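Local coordinates for protein putative methyltransferase (Porphyromonas gingivalis, PDB 3LL7) that is a putative methyltransferase, probably transferring a methyl group to a substrate not yet identified, and carries ferredoxin-like and THUMP-like regions toward its C-terminus, at residues A[291-296]-A[329-334]; A[321-326]-A[367-372]; A[341-346]-A[405-410]; A[358-363]-A[387-392]. All coordinates share one frame; numbering follows the deposited sequence. Where two conformers were deposited one is given.

Contact 1: A[291-296]-A[329-334]; sequences DKYVYE and EAYESA
Tyr293 and Tyr295 both hold CG beside the backbone N and anti to the carbonyl carbon (both chi1 near -60°), which turns their two rings from strand 293-297 onto the loop 329-334. Tyr331 CB lies over one face of the Tyr293 ring in a CH-pi contact, 3.9 Å from CB to the ring centroid. The two rings then meet obliquely, planes 50° apart, with Tyr331 CD1 3.6 Å from Tyr293 CE1. Lys292 CG covers the opposite face of Tyr293, and Lys292 NZ reaches round to donate to Tyr293 OH at 2.9 Å. At the ring edge, near its plane, lies the carbonyl O of Glu329. Tyr295 works through its hydroxyl: Glu332 N donates to Tyr295 OH at 2.9 Å in a fairly straight bond, and Glu332 CB packs beside the same oxygen. Ser328 OG is hydrogen-bonded to this hydroxyl as well. Just ahead of strand 293-297, Lys292 N donates from above the carboxylate plane to Glu329 OE1, which the bend of Glu329 at chi2 (49°) brings within 3.1 Å. The loop joins strand 323-328 to strand 337-347, and the contact closes it over strand 293-297, the strand lying between those two in the sheet. Glu329 OE1 also comes within 3.6 Å of Asp291 OD1, two like charges near the surface; a backbone N-H on Glu329 OE1 and a weak long pairing of Asp291 with Arg317 would be expected to ease, though not cancel, their repulsion.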
loop_
_atom_site.group_PDB
_atom_site.type_symbol
_atom_site.label_atom_id
_atom_site.label_comp_id
_atom_site.label_asym_id
_atom_site.label_seq_id
_atom_site.Cartn_x
_atom_site.Cartn_y
_atom_site.Cartn_z
ATOM N N ASP A 291 14.938 28.928 -3.014
ATOM C CA ASP A 291 16.342 28.671 -3.275
ATOM C C ASP A 291 16.487 27.834 -4.562
ATOM O O ASP A 291 15.504 27.541 -5.263
ATOM C CB ASP A 291 17.020 27.966 -2.069
ATOM C CG ASP A 291 17.327 28.899 -0.905
ATOM O OD1 ASP A 291 17.767 30.032 -1.139
ATOM O OD2 ASP A 291 17.200 28.463 0.277
ATOM N N LYS A 292 17.711 27.435 -4.852
ATOM C CA LYS A 292 18.052 26.782 -6.114
ATOM C C LYS A 292 17.374 25.441 -6.285
ATOM O O LYS A 292 16.945 25.098 -7.376
ATOM C CB LYS A 292 19.566 26.527 -6.155
ATOM C CG LYS A 292 20.054 25.961 -7.485
ATOM C CD LYS A 292 21.593 25.874 -7.548
ATOM C CE LYS A 292 22.015 25.305 -8.885
ATOM N NZ LYS A 292 23.282 24.526 -8.719
ATOM N N TYR A 293 17.373 24.645 -5.221
ATOM C CA TYR A 293 16.745 23.312 -5.266
ATOM C C TYR A 293 15.390 23.285 -4.579
ATOM O O TYR A 293 15.168 23.935 -3.539
ATOM C CB TYR A 293 17.723 22.257 -4.675
ATOM C CG TYR A 293 18.983 22.145 -5.517
ATOM C CD1 TYR A 293 18.969 21.429 -6.707
ATOM C CD2 TYR A 293 20.189 22.773 -5.129
ATOM C CE1 TYR A 293 20.126 21.333 -7.515
ATOM C CE2 TYR A 293 21.361 22.677 -5.937
ATOM C CZ TYR A 293 21.308 21.948 -7.109
ATOM O OH TYR A 293 22.429 21.839 -7.919
ATOM N N VAL A 294 14.463 22.557 -5.201
ATOM C CA VAL A 294 13.126 22.401 -4.672
ATOM C C VAL A 294 12.800 20.923 -4.491
ATOM O O VAL A 294 13.071 20.116 -5.375
ATOM C CB VAL A 294 12.076 23.151 -5.556
ATOM C CG1 VAL A 294 10.686 22.945 -5.026
ATOM C CG2 VAL A 294 12.397 24.641 -5.544
ATOM N N TYR A 295 12.222 20.592 -3.336
ATOM C CA TYR A 295 12.008 19.191 -2.949
ATOM C C TYR A 295 10.560 18.905 -2.613
ATOM O O TYR A 295 9.953 19.609 -1.800
ATOM C CB TYR A 295 12.812 18.882 -1.703
ATOM C CG TYR A 295 14.302 19.148 -1.872
ATOM C CD1 TYR A 295 15.148 18.161 -2.333
ATOM C CD2 TYR A 295 14.849 20.425 -1.572
ATOM C CE1 TYR A 295 16.540 18.415 -2.476
ATOM C CE2 TYR A 295 16.189 20.688 -1.714
ATOM C CZ TYR A 295 17.046 19.680 -2.146
ATOM O OH TYR A 295 18.393 19.947 -2.285
ATOM N N GLU A 296 10.021 17.862 -3.244
ATOM C CA GLU A 296 8.605 17.466 -2.992
ATOM C C GLU A 296 8.555 16.066 -2.374
ATOM O O GLU A 296 8.927 15.094 -3.038
ATOM C CB GLU A 296 7.775 17.447 -4.300
ATOM C CG GLU A 296 6.263 17.244 -4.038
ATOM C CD GLU A 296 5.426 17.181 -5.331
ATOM O OE1 GLU A 296 5.980 16.919 -6.412
ATOM O OE2 GLU A 296 4.198 17.403 -5.257
ATOM N N GLU A 329 19.846 25.855 -0.965
ATOM C CA GLU A 329 20.805 26.321 -1.923
ATOM C C GLU A 329 21.736 25.177 -2.346
ATOM O O GLU A 329 22.170 25.109 -3.493
ATOM C CB GLU A 329 21.570 27.525 -1.336
ATOM C CG GLU A 329 22.272 28.447 -2.350
ATOM C CD GLU A 329 21.431 28.931 -3.556
ATOM O OE1 GLU A 329 20.157 28.928 -3.552
ATOM O OE2 GLU A 329 22.092 29.358 -4.534
ATOM N N ALA A 330 21.997 24.255 -1.434
ATOM C CA ALA A 330 22.857 23.116 -1.745
ATOM C C ALA A 330 22.041 21.884 -2.126
ATOM O O ALA A 330 20.943 21.681 -1.654
ATOM C CB ALA A 330 23.798 22.806 -0.560
ATOM N N TYR A 331 22.603 21.078 -3.016
ATOM C CA TYR A 331 21.951 19.871 -3.498
ATOM C C TYR A 331 21.945 18.765 -2.438
ATOM O O TYR A 331 22.998 18.357 -1.938
ATOM C CB TYR A 331 22.643 19.422 -4.801
ATOM C CG TYR A 331 22.057 18.180 -5.444
ATOM C CD1 TYR A 331 20.732 18.155 -5.894
ATOM C CD2 TYR A 331 22.838 17.034 -5.619
ATOM C CE1 TYR A 331 20.195 17.017 -6.483
ATOM C CE2 TYR A 331 22.314 15.893 -6.213
ATOM C CZ TYR A 331 20.990 15.892 -6.641
ATOM O OH TYR A 331 20.467 14.760 -7.222
ATOM N N GLU A 332 20.747 18.333 -2.091
ATOM C CA GLU A 332 20.568 17.134 -1.320
ATOM C C GLU A 332 20.385 16.046 -2.369
ATOM O O GLU A 332 19.457 16.118 -3.177
ATOM C CB GLU A 332 19.334 17.262 -0.448
ATOM C CG GLU A 332 19.114 16.076 0.446
ATOM C CD GLU A 332 20.436 15.516 0.944
ATOM O OE1 GLU A 332 20.729 14.324 0.690
ATOM O OE2 GLU A 332 21.189 16.284 1.569
ATOM N N SER A 333 21.269 15.050 -2.371
ATOM C CA SER A 333 21.251 14.037 -3.423
ATOM C C SER A 333 20.343 12.849 -3.155
ATOM O O SER A 333 20.074 12.060 -4.055
ATOM C CB SER A 333 22.681 13.556 -3.742
ATOM O OG SER A 333 23.337 13.093 -2.586
ATOM N N ALA A 334 19.868 12.699 -1.928
ATOM C CA ALA A 334 19.131 11.491 -1.599
ATOM C C ALA A 334 17.739 11.809 -1.125
ATOM O O ALA A 334 17.192 11.086 -0.313
ATOM C CB ALA A 334 19.884 10.673 -0.536
HETATM O O HOH W 1 19.568 26.791 2.156
#

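Contact 2: A[321-326]-A[367-372]; sequences PNSHLY and CRNFPL. With EDO (1,2-ethanediol), chain B; FMT (formic acid), chain J.
Asn369 and Ser323 supply the hydrogen bond between the two segments: Asn369 ND2 donates to Ser323 OG at 3.2 Å, tilted 17° from the amide plane. The extended first torsion of Asn369, CG anti to the backbone N (chi1 -171°), carries the amide over to the hydroxyl, which is also bonded to Thr395 O. Two small molecules, probably from the crystallisation liquor, add polar links. A formic acid takes one bond from Asn322 ND2 and another from Asn369 ND2, spanning the segments, while a 1,2-ethanediol binds the backbone of Asn369 and Phe370. Strands 323-328 and 364-368 come from opposite ends of the sheet's strand order, and their approach here is consistent with a curled sheet, side chains meeting in place of backbone pairing. His324 is the centre of an inverse gamma turn, and its carbonyl O is buried here with no partner in the model. The apolar part is Leu325 against the aliphatic stem of Arg368, whose chains cross at about a right angle, Leu325 CG to Arg368 CG at 3.8 Å. Bending at chi2 (-74°), Arg368 leads its guanidinium past Leu325 toward Glu296, its salt-bridge partner. Closest of the plain van der Waals contacts is Asn369 CB on the carbonyl O of Asn322, at 3.3 Å.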
loop_
_atom_site.group_PDB
_atom_site.type_symbol
_atom_site.label_atom_id
_atom_site.label_comp_id
_atom_site.label_asym_id
_atom_site.label_seq_id
_atom_site.Cartn_x
_atom_site.Cartn_y
_atom_site.Cartn_z
ATOM N N PRO A 321 3.916 26.245 6.749
ATOM C CA PRO A 321 3.428 25.053 7.490
ATOM C C PRO A 321 2.466 24.194 6.698
ATOM O O PRO A 321 2.437 22.967 6.887
ATOM C CB PRO A 321 2.679 25.647 8.693
ATOM C CG PRO A 321 3.338 27.016 8.919
ATOM C CD PRO A 321 3.752 27.496 7.516
ATOM N N ASN A 322 1.649 24.830 5.844
ATOM C CA ASN A 322 0.718 24.061 4.978
ATOM C C ASN A 322 1.219 23.794 3.524
ATOM O O ASN A 322 0.516 23.109 2.755
ATOM C CB ASN A 322 -0.640 24.735 4.952
ATOM C CG ASN A 322 -1.282 24.798 6.370
ATOM O OD1 ASN A 322 -1.117 23.880 7.165
ATOM N ND2 ASN A 322 -1.978 25.864 6.663
ATOM N N SER A 323 2.394 24.317 3.153
ATOM C CA SER A 323 3.003 23.980 1.857
ATOM C C SER A 323 4.056 22.890 2.063
ATOM O O SER A 323 5.147 23.141 2.592
ATOM C CB SER A 323 3.674 25.211 1.194
ATOM O OG SER A 323 2.770 26.288 1.109
ATOM N N HIS A 324 3.737 21.671 1.644
ATOM C CA HIS A 324 4.636 20.578 1.927
ATOM C C HIS A 324 5.648 20.450 0.797
ATOM O O HIS A 324 5.606 19.515 -0.010
ATOM C CB HIS A 324 3.848 19.310 2.228
ATOM C CG HIS A 324 2.853 19.488 3.344
ATOM N ND1 HIS A 324 3.119 20.275 4.446
ATOM C CD2 HIS A 324 1.606 18.986 3.534
ATOM C CE1 HIS A 324 2.087 20.238 5.268
ATOM N NE2 HIS A 324 1.158 19.458 4.739
ATOM N N LEU A 325 6.504 21.471 0.732
ATOM C CA LEU A 325 7.632 21.566 -0.169
ATOM C C LEU A 325 8.778 22.204 0.581
ATOM O O LEU A 325 8.577 23.004 1.505
ATOM C CB LEU A 325 7.320 22.528 -1.353
ATOM C CG LEU A 325 6.274 22.061 -2.347
ATOM C CD1 LEU A 325 6.049 23.287 -3.313
ATOM C CD2 LEU A 325 6.811 20.838 -3.134
ATOM N N TYR A 326 9.969 21.895 0.118
ATOM C CA TYR A 326 11.211 22.334 0.743
ATOM C C TYR A 326 12.108 22.967 -0.287
ATOM O O TYR A 326 11.961 22.707 -1.492
ATOM C CB TYR A 326 11.934 21.147 1.395
ATOM C CG TYR A 326 11.030 20.379 2.301
ATOM C CD1 TYR A 326 10.872 20.736 3.652
ATOM C CD2 TYR A 326 10.287 19.320 1.796
ATOM C CE1 TYR A 326 10.007 20.009 4.492
ATOM C CE2 TYR A 326 9.418 18.593 2.613
ATOM C CZ TYR A 326 9.279 18.944 3.942
ATOM O OH TYR A 326 8.427 18.221 4.739
ATOM N N CYS A 367 0.337 21.107 -7.425
ATOM C CA CYS A 367 -0.018 22.135 -6.447
ATOM C C CYS A 367 0.242 21.639 -5.035
ATOM O O CYS A 367 -0.017 20.444 -4.732
ATOM C CB CYS A 367 -1.494 22.504 -6.600
ATOM S SG CYS A 367 -1.799 23.410 -8.107
ATOM N N ARG A 368 0.804 22.514 -4.209
ATOM C CA ARG A 368 1.014 22.252 -2.776
ATOM C C ARG A 368 0.685 23.517 -2.033
ATOM O O ARG A 368 1.580 24.365 -1.838
ATOM C CB ARG A 368 2.463 21.838 -2.436
ATOM C CG ARG A 368 2.931 20.515 -3.062
ATOM C CD ARG A 368 2.295 19.334 -2.346
ATOM N NE ARG A 368 2.623 18.086 -3.019
ATOM C CZ ARG A 368 1.985 16.948 -2.821
ATOM N NH1 ARG A 368 0.979 16.893 -1.933
ATOM N NH2 ARG A 368 2.358 15.859 -3.501
ATOM N N ASN A 369 -0.569 23.604 -1.590
ATOM C CA ASN A 369 -1.142 24.776 -0.911
ATOM C C ASN A 369 -1.327 25.941 -1.894
ATOM O O ASN A 369 -0.463 26.826 -2.036
ATOM C CB ASN A 369 -0.310 25.156 0.324
ATOM C CG ASN A 369 -0.972 26.207 1.179
ATOM O OD1 ASN A 369 -2.178 26.464 1.044
ATOM N ND2 ASN A 369 -0.198 26.833 2.067
ATOM N N PHE A 370 -2.452 25.895 -2.612
ATOM C CA PHE A 370 -2.675 26.790 -3.739
ATOM C C PHE A 370 -4.195 26.852 -3.975
ATOM O O PHE A 370 -4.878 25.831 -3.781
ATOM C CB PHE A 370 -1.947 26.256 -4.987
ATOM C CG PHE A 370 -1.750 27.279 -6.054
ATOM C CD1 PHE A 370 -0.869 28.332 -5.873
ATOM C CD2 PHE A 370 -2.498 27.201 -7.246
ATOM C CE1 PHE A 370 -0.721 29.315 -6.889
ATOM C CE2 PHE A 370 -2.349 28.153 -8.260
ATOM C CZ PHE A 370 -1.471 29.212 -8.068
ATOM N N PRO A 371 -4.712 28.013 -4.419
ATOM C CA PRO A 371 -6.191 28.131 -4.475
ATOM C C PRO A 371 -6.836 27.405 -5.671
ATOM O O PRO A 371 -8.079 27.266 -5.703
ATOM C CB PRO A 371 -6.412 29.638 -4.561
ATOM C CG PRO A 371 -5.176 30.153 -5.270
ATOM C CD PRO A 371 -4.071 29.331 -4.576
ATOM N N LEU A 372 -6.025 26.987 -6.645
ATOM C CA LEU A 372 -6.551 26.225 -7.795
ATOM C C LEU A 372 -6.070 24.781 -7.713
ATOM O O LEU A 372 -4.998 24.531 -7.163
ATOM C CB LEU A 372 -6.055 26.831 -9.110
ATOM C CG LEU A 372 -6.466 28.311 -9.352
ATOM C CD1 LEU A 372 -5.805 28.800 -10.621
ATOM C CD2 LEU A 372 -7.975 28.479 -9.394
HETATM C C1 EDO B . -3.433 21.320 -1.989
HETATM O O1 EDO B . -2.104 21.093 -1.542
HETATM C C2 EDO B . -3.521 22.701 -2.622
HETATM O O2 EDO B . -4.290 23.561 -1.794
HETATM C C FMT J . -2.383 28.934 4.052
HETATM O O1 FMT J . -1.799 29.316 3.035
HETATM O O2 FMT J . -2.599 27.751 4.329
#

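Contact 3: A[341-346]-A[405-410]; sequences VLEEII and LLRKAE
Val341 lays CG1 over one face of the Arg407 guanidinium, the two side chains lying side by side and pointing the same way, with Val341 CG1 3.8 Å from Arg407 NH1. Arg407 starts with CG between the backbone N and the carbonyl carbon (chi1 71°) and then runs extended to NE. The turn at chi4 presents NH2 edge-on to Glu343, and the salt bridge from Arg407 NH2 to Glu343 OE2 measures 2.9 Å, in the guanidinium plane and on the anti side of Glu343 OE2, slightly out of the carboxylate plane. Glu343 OE1 is taken by Lys389, so this one carboxylate holds two basic partners. On the other face of the sheet Leu342 CD1 meets Leu406 CD2 at 3.9 Å. Between the antiparallel strands, Val341 and Arg407 form a hydrogen-bonded pair through N and O both ways, and Leu342 with Leu406 a non-hydrogen-bonded one. The register then slips by one at a classic beta bulge, where Glu343 and Glu344 both face Leu405. Leu405 O accepts from Glu343 N at 2.8 Å and from Glu344 N at 3.3 Å, while Leu405 N returns a bond to Glu344 O at 2.8 Å. The bulge turns the CB of Glu343 toward the neighbouring strand, on the same side as Arg407. With Arg407 and Lys389 on its two oxygens, Glu343 would be expected to stay ionised, tying its own strand to the next two.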
loop_
_atom_site.group_PDB
_atom_site.type_symbol
_atom_site.label_atom_id
_atom_site.label_comp_id
_atom_site.label_asym_id
_atom_site.label_seq_id
_atom_site.Cartn_x
_atom_site.Cartn_y
_atom_site.Cartn_z
ATOM N N VAL A 341 15.309 21.569 -9.892
ATOM C CA VAL A 341 16.037 22.823 -9.951
ATOM C C VAL A 341 15.067 23.910 -10.283
ATOM O O VAL A 341 14.270 23.797 -11.227
ATOM C CB VAL A 341 17.099 22.822 -11.031
ATOM C CG1 VAL A 341 17.834 24.187 -11.021
ATOM C CG2 VAL A 341 18.073 21.657 -10.797
ATOM N N LEU A 342 15.126 24.972 -9.500
ATOM C CA LEU A 342 14.241 26.136 -9.708
ATOM C C LEU A 342 14.692 26.913 -10.964
ATOM O O LEU A 342 15.857 27.299 -11.059
ATOM C CB LEU A 342 14.310 27.075 -8.506
ATOM C CG LEU A 342 13.303 28.199 -8.828
ATOM C CD1 LEU A 342 11.838 27.982 -8.357
ATOM C CD2 LEU A 342 13.809 29.596 -8.627
ATOM N N GLU A 343 13.777 27.140 -11.902
ATOM C CA GLU A 343 14.098 27.959 -13.120
ATOM C C GLU A 343 13.514 29.361 -13.041
ATOM O O GLU A 343 14.205 30.336 -13.361
ATOM C CB GLU A 343 13.620 27.275 -14.405
ATOM C CG GLU A 343 14.272 25.924 -14.616
ATOM C CD GLU A 343 14.129 25.367 -16.023
ATOM O OE1 GLU A 343 13.168 25.721 -16.761
ATOM O OE2 GLU A 343 14.997 24.538 -16.382
ATOM N N GLU A 344 12.242 29.450 -12.662
ATOM C CA GLU A 344 11.551 30.747 -12.460
ATOM C C GLU A 344 10.602 30.690 -11.274
ATOM O O GLU A 344 10.000 29.638 -10.976
ATOM C CB GLU A 344 10.728 31.172 -13.691
ATOM C CG GLU A 344 11.475 31.258 -15.029
ATOM C CD GLU A 344 12.540 32.367 -15.082
ATOM O OE1 GLU A 344 12.439 33.389 -14.353
ATOM O OE2 GLU A 344 13.500 32.208 -15.863
ATOM N N ILE A 345 10.415 31.845 -10.635
ATOM C CA ILE A 345 9.376 32.011 -9.622
ATOM C C ILE A 345 8.519 33.205 -10.029
ATOM O O ILE A 345 9.036 34.316 -10.321
ATOM C CB ILE A 345 9.918 32.120 -8.152
ATOM C CG1 ILE A 345 8.768 32.414 -7.164
ATOM C CG2 ILE A 345 11.032 33.172 -8.057
ATOM C CD1 ILE A 345 9.106 32.102 -5.650
ATOM N N ILE A 346 7.219 32.953 -10.103
ATOM C CA ILE A 346 6.244 33.924 -10.619
ATOM C C ILE A 346 5.186 34.254 -9.558
ATOM O O ILE A 346 4.470 33.356 -9.122
ATOM C CB ILE A 346 5.556 33.342 -11.869
ATOM C CG1 ILE A 346 6.621 32.965 -12.918
ATOM C CG2 ILE A 346 4.516 34.345 -12.459
ATOM C CD1 ILE A 346 6.037 32.119 -14.055
ATOM N N LEU A 405 8.451 27.428 -11.836
ATOM C CA LEU A 405 8.851 26.653 -13.021
ATOM C C LEU A 405 10.081 25.846 -12.639
ATOM O O LEU A 405 11.089 26.412 -12.226
ATOM C CB LEU A 405 9.150 27.577 -14.220
ATOM C CG LEU A 405 9.508 26.765 -15.488
ATOM C CD1 LEU A 405 8.244 25.966 -15.917
ATOM C CD2 LEU A 405 9.950 27.710 -16.614
ATOM N N LEU A 406 9.944 24.516 -12.729
ATOM C CA LEU A 406 10.928 23.555 -12.200
ATOM C C LEU A 406 11.371 22.606 -13.301
ATOM O O LEU A 406 10.573 22.259 -14.159
ATOM C CB LEU A 406 10.266 22.714 -11.076
ATOM C CG LEU A 406 9.647 23.520 -9.916
ATOM C CD1 LEU A 406 8.949 22.573 -8.951
ATOM C CD2 LEU A 406 10.743 24.331 -9.223
ATOM N N ARG A 407 12.628 22.174 -13.277
ATOM C CA ARG A 407 13.052 21.000 -14.042
ATOM C C ARG A 407 13.570 19.929 -13.072
ATOM O O ARG A 407 13.985 20.257 -11.983
ATOM C CB ARG A 407 14.111 21.359 -15.097
ATOM C CG ARG A 407 15.462 21.712 -14.568
ATOM C CD ARG A 407 16.494 21.746 -15.718
ATOM N NE ARG A 407 17.817 21.962 -15.158
ATOM C CZ ARG A 407 18.321 23.158 -14.860
ATOM N NH1 ARG A 407 19.547 23.256 -14.334
ATOM N NH2 ARG A 407 17.605 24.260 -15.087
ATOM N N LYS A 408 13.542 18.656 -13.460
ATOM C CA LYS A 408 14.115 17.583 -12.622
ATOM C C LYS A 408 15.589 17.811 -12.307
ATOM O O LYS A 408 16.337 18.287 -13.149
ATOM C CB LYS A 408 13.997 16.225 -13.302
ATOM C CG LYS A 408 12.575 15.850 -13.652
ATOM C CD LYS A 408 12.640 14.771 -14.735
ATOM C CE LYS A 408 11.246 14.334 -15.160
ATOM N NZ LYS A 408 11.411 13.408 -16.313
ATOM N N ALA A 409 15.999 17.459 -11.102
ATOM C CA ALA A 409 17.379 17.628 -10.698
ATOM C C ALA A 409 18.326 16.588 -11.338
ATOM O O ALA A 409 19.518 16.871 -11.507
ATOM C CB ALA A 409 17.488 17.618 -9.182
ATOM N N GLU A 410 17.833 15.408 -11.724
ATOM C CA GLU A 410 18.722 14.451 -12.456
ATOM C C GLU A 410 18.129 13.804 -13.730
ATOM O O GLU A 410 17.735 14.501 -14.688
ATOM C CB GLU A 410 19.305 13.369 -11.501
#

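Contact 4: A[358-363]-A[387-392]; sequences KVVPQA and GEKTLM
Val360 packs with its two methyls against different partners of strand 389-395: Val360 CG2 touches Lys389 CG at 3.9 Å and Val360 CG1 meets Leu391 CD1 at 4.2 Å. Its chi1 of 67° sets CG1 between the backbone N and the carbonyl carbon and leaves CG2 anti to N, which splits the methyls between the two. Val360 and Leu391 slide past each other in opposite directions, and Ala363 CB rests on Leu391 CG at 4.3 Å. Here the buried side is apolar, and Leu405 of the adjacent strand touches both Val360 and Leu391. The fold places the contact at the end of the mixed sheet, where the loop before the outermost strand 364-368 turns in beside its parallel neighbour 389-395. Ala363 CA approaches Lys389 O in a CA-H...O contact at 3.5 Å, bent to 121° at the hydrogen. Looser and wetter is the flank of Gln362 and Gly387. A water donates to Gln362 O at 2.6 Å and accepts from Lys389 N at 2.9 Å, bridging the backbones where they do not bond directly. Gly387 has positive phi (83°), and Gln362 CG sits on the side where a side chain would point, leaving no room for one. The Lys389 chain bends at chi2 and chi4 toward Glu343.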
loop_
_atom_site.group_PDB
_atom_site.type_symbol
_atom_site.label_atom_id
_atom_site.label_comp_id
_atom_site.label_asym_id
_atom_site.label_seq_id
_atom_site.Cartn_x
_atom_site.Cartn_y
_atom_site.Cartn_z
ATOM N N LYS A 358 3.640 31.730 -22.279
ATOM C CA LYS A 358 4.852 32.450 -22.689
ATOM C C LYS A 358 6.114 31.876 -22.042
ATOM O O LYS A 358 7.189 31.949 -22.632
ATOM C CB LYS A 358 4.764 33.936 -22.325
ATOM C CG LYS A 358 3.628 34.662 -23.047
ATOM C CD LYS A 358 3.740 36.145 -22.884
ATOM C CE LYS A 358 3.838 36.590 -21.456
ATOM N NZ LYS A 358 4.218 38.059 -21.484
ATOM N N VAL A 359 5.981 31.303 -20.854
ATOM C CA VAL A 359 7.175 30.899 -20.112
ATOM C C VAL A 359 7.705 29.513 -20.450
ATOM O O VAL A 359 8.909 29.281 -20.375
ATOM C CB VAL A 359 7.016 31.069 -18.615
ATOM C CG1 VAL A 359 6.702 32.518 -18.318
ATOM C CG2 VAL A 359 5.963 30.117 -18.029
ATOM N N VAL A 360 6.806 28.611 -20.830
ATOM C CA VAL A 360 7.195 27.241 -21.136
ATOM C C VAL A 360 6.254 26.646 -22.194
ATOM O O VAL A 360 5.070 26.952 -22.178
ATOM C CB VAL A 360 7.247 26.413 -19.822
ATOM C CG1 VAL A 360 5.872 26.233 -19.212
ATOM C CG2 VAL A 360 8.039 25.112 -20.014
ATOM N N PRO A 361 6.779 25.817 -23.117
ATOM C CA PRO A 361 5.876 25.337 -24.176
ATOM C C PRO A 361 4.843 24.305 -23.708
ATOM O O PRO A 361 3.767 24.193 -24.301
ATOM C CB PRO A 361 6.818 24.739 -25.225
ATOM C CG PRO A 361 8.096 24.543 -24.570
ATOM C CD PRO A 361 8.184 25.423 -23.349
ATOM N N GLN A 362 5.165 23.570 -22.634
ATOM C CA GLN A 362 4.304 22.513 -22.101
ATOM C C GLN A 362 4.875 22.135 -20.726
ATOM O O GLN A 362 6.059 22.394 -20.468
ATOM C CB GLN A 362 4.314 21.277 -23.030
ATOM C CG GLN A 362 5.737 20.722 -23.245
ATOM C CD GLN A 362 5.827 19.532 -24.194
ATOM O OE1 GLN A 362 4.866 18.778 -24.406
ATOM N NE2 GLN A 362 6.986 19.378 -24.785
ATOM N N ALA A 363 4.058 21.545 -19.862
ATOM C CA ALA A 363 4.517 21.177 -18.514
ATOM C C ALA A 363 3.576 20.241 -17.788
ATOM O O ALA A 363 2.394 20.232 -18.043
ATOM C CB ALA A 363 4.723 22.436 -17.646
ATOM N N GLY A 387 6.421 17.057 -21.719
ATOM C CA GLY A 387 7.711 17.694 -21.539
ATOM C C GLY A 387 8.341 17.318 -20.215
ATOM O O GLY A 387 7.835 16.489 -19.482
ATOM N N GLU A 388 9.452 17.968 -19.910
ATOM C CA GLU A 388 10.254 17.609 -18.757
ATOM C C GLU A 388 10.118 18.598 -17.601
ATOM O O GLU A 388 10.652 18.356 -16.535
ATOM C CB GLU A 388 11.729 17.522 -19.174
ATOM C CG GLU A 388 12.023 16.410 -20.182
ATOM C CD GLU A 388 11.650 15.037 -19.654
ATOM O OE1 GLU A 388 11.966 14.734 -18.480
ATOM O OE2 GLU A 388 11.048 14.256 -20.427
ATOM N N LYS A 389 9.412 19.701 -17.819
ATOM C CA LYS A 389 9.291 20.750 -16.808
ATOM C C LYS A 389 8.018 20.578 -15.991
ATOM O O LYS A 389 7.053 19.952 -16.444
ATOM C CB LYS A 389 9.251 22.137 -17.473
ATOM C CG LYS A 389 10.391 22.460 -18.457
ATOM C CD LYS A 389 11.747 22.480 -17.803
ATOM C CE LYS A 389 12.868 22.892 -18.794
ATOM N NZ LYS A 389 12.886 24.352 -19.098
ATOM N N THR A 390 7.992 21.188 -14.815
ATOM C CA THR A 390 6.819 21.195 -13.950
ATOM C C THR A 390 6.504 22.623 -13.531
ATOM O O THR A 390 7.411 23.371 -13.153
ATOM C CB THR A 390 7.069 20.352 -12.699
ATOM O OG1 THR A 390 7.256 18.992 -13.095
ATOM C CG2 THR A 390 5.891 20.423 -11.694
ATOM N N LEU A 391 5.212 22.990 -13.589
ATOM C CA LEU A 391 4.742 24.241 -12.984
ATOM C C LEU A 391 4.113 23.859 -11.658
ATOM O O LEU A 391 3.255 22.969 -11.622
ATOM C CB LEU A 391 3.735 24.940 -13.893
ATOM C CG LEU A 391 4.286 25.821 -15.010
ATOM C CD1 LEU A 391 3.157 26.144 -16.045
ATOM C CD2 LEU A 391 4.875 27.104 -14.352
HETATM N N MSE A 392 4.563 24.496 -10.580
HETATM C CA MSE A 392 4.143 24.143 -9.219
HETATM C C MSE A 392 3.453 25.338 -8.565
HETATM O O MSE A 392 4.054 26.408 -8.376
HETATM C CB MSE A 392 5.369 23.708 -8.365
HETATM C CG MSE A 392 5.061 23.581 -6.851
HETATM SE SE MSE A 392 4.091 21.963 -6.450
HETATM C CE MSE A 392 5.453 20.668 -6.835
HETATM O O HOH W 2 8.076 20.733 -20.132
#

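All four contacts involve strands of, or loops packed on, one mixed seven-stranded sheet toward the C-terminus, on the same side of the chain's centre. Contacts 3 and 4 are the closest, centres about 9 Å apart, joined by salt bridges of Lys408 with Glu388 and Glu343 with Lys389. Contacts 1 and 3 have centres about 10 Å apart, strands 293-297 and 337-347 being neighbours; Glu296 to Arg368 ties contact 1 to contact 2, their centres about 17 Å apart. Along the chain contact 1 closes before contacts 3 and 4 open, while contact 2 crosses all three. The strands thus unite the ferredoxin-like and THUMP-like regions in one continuous structure.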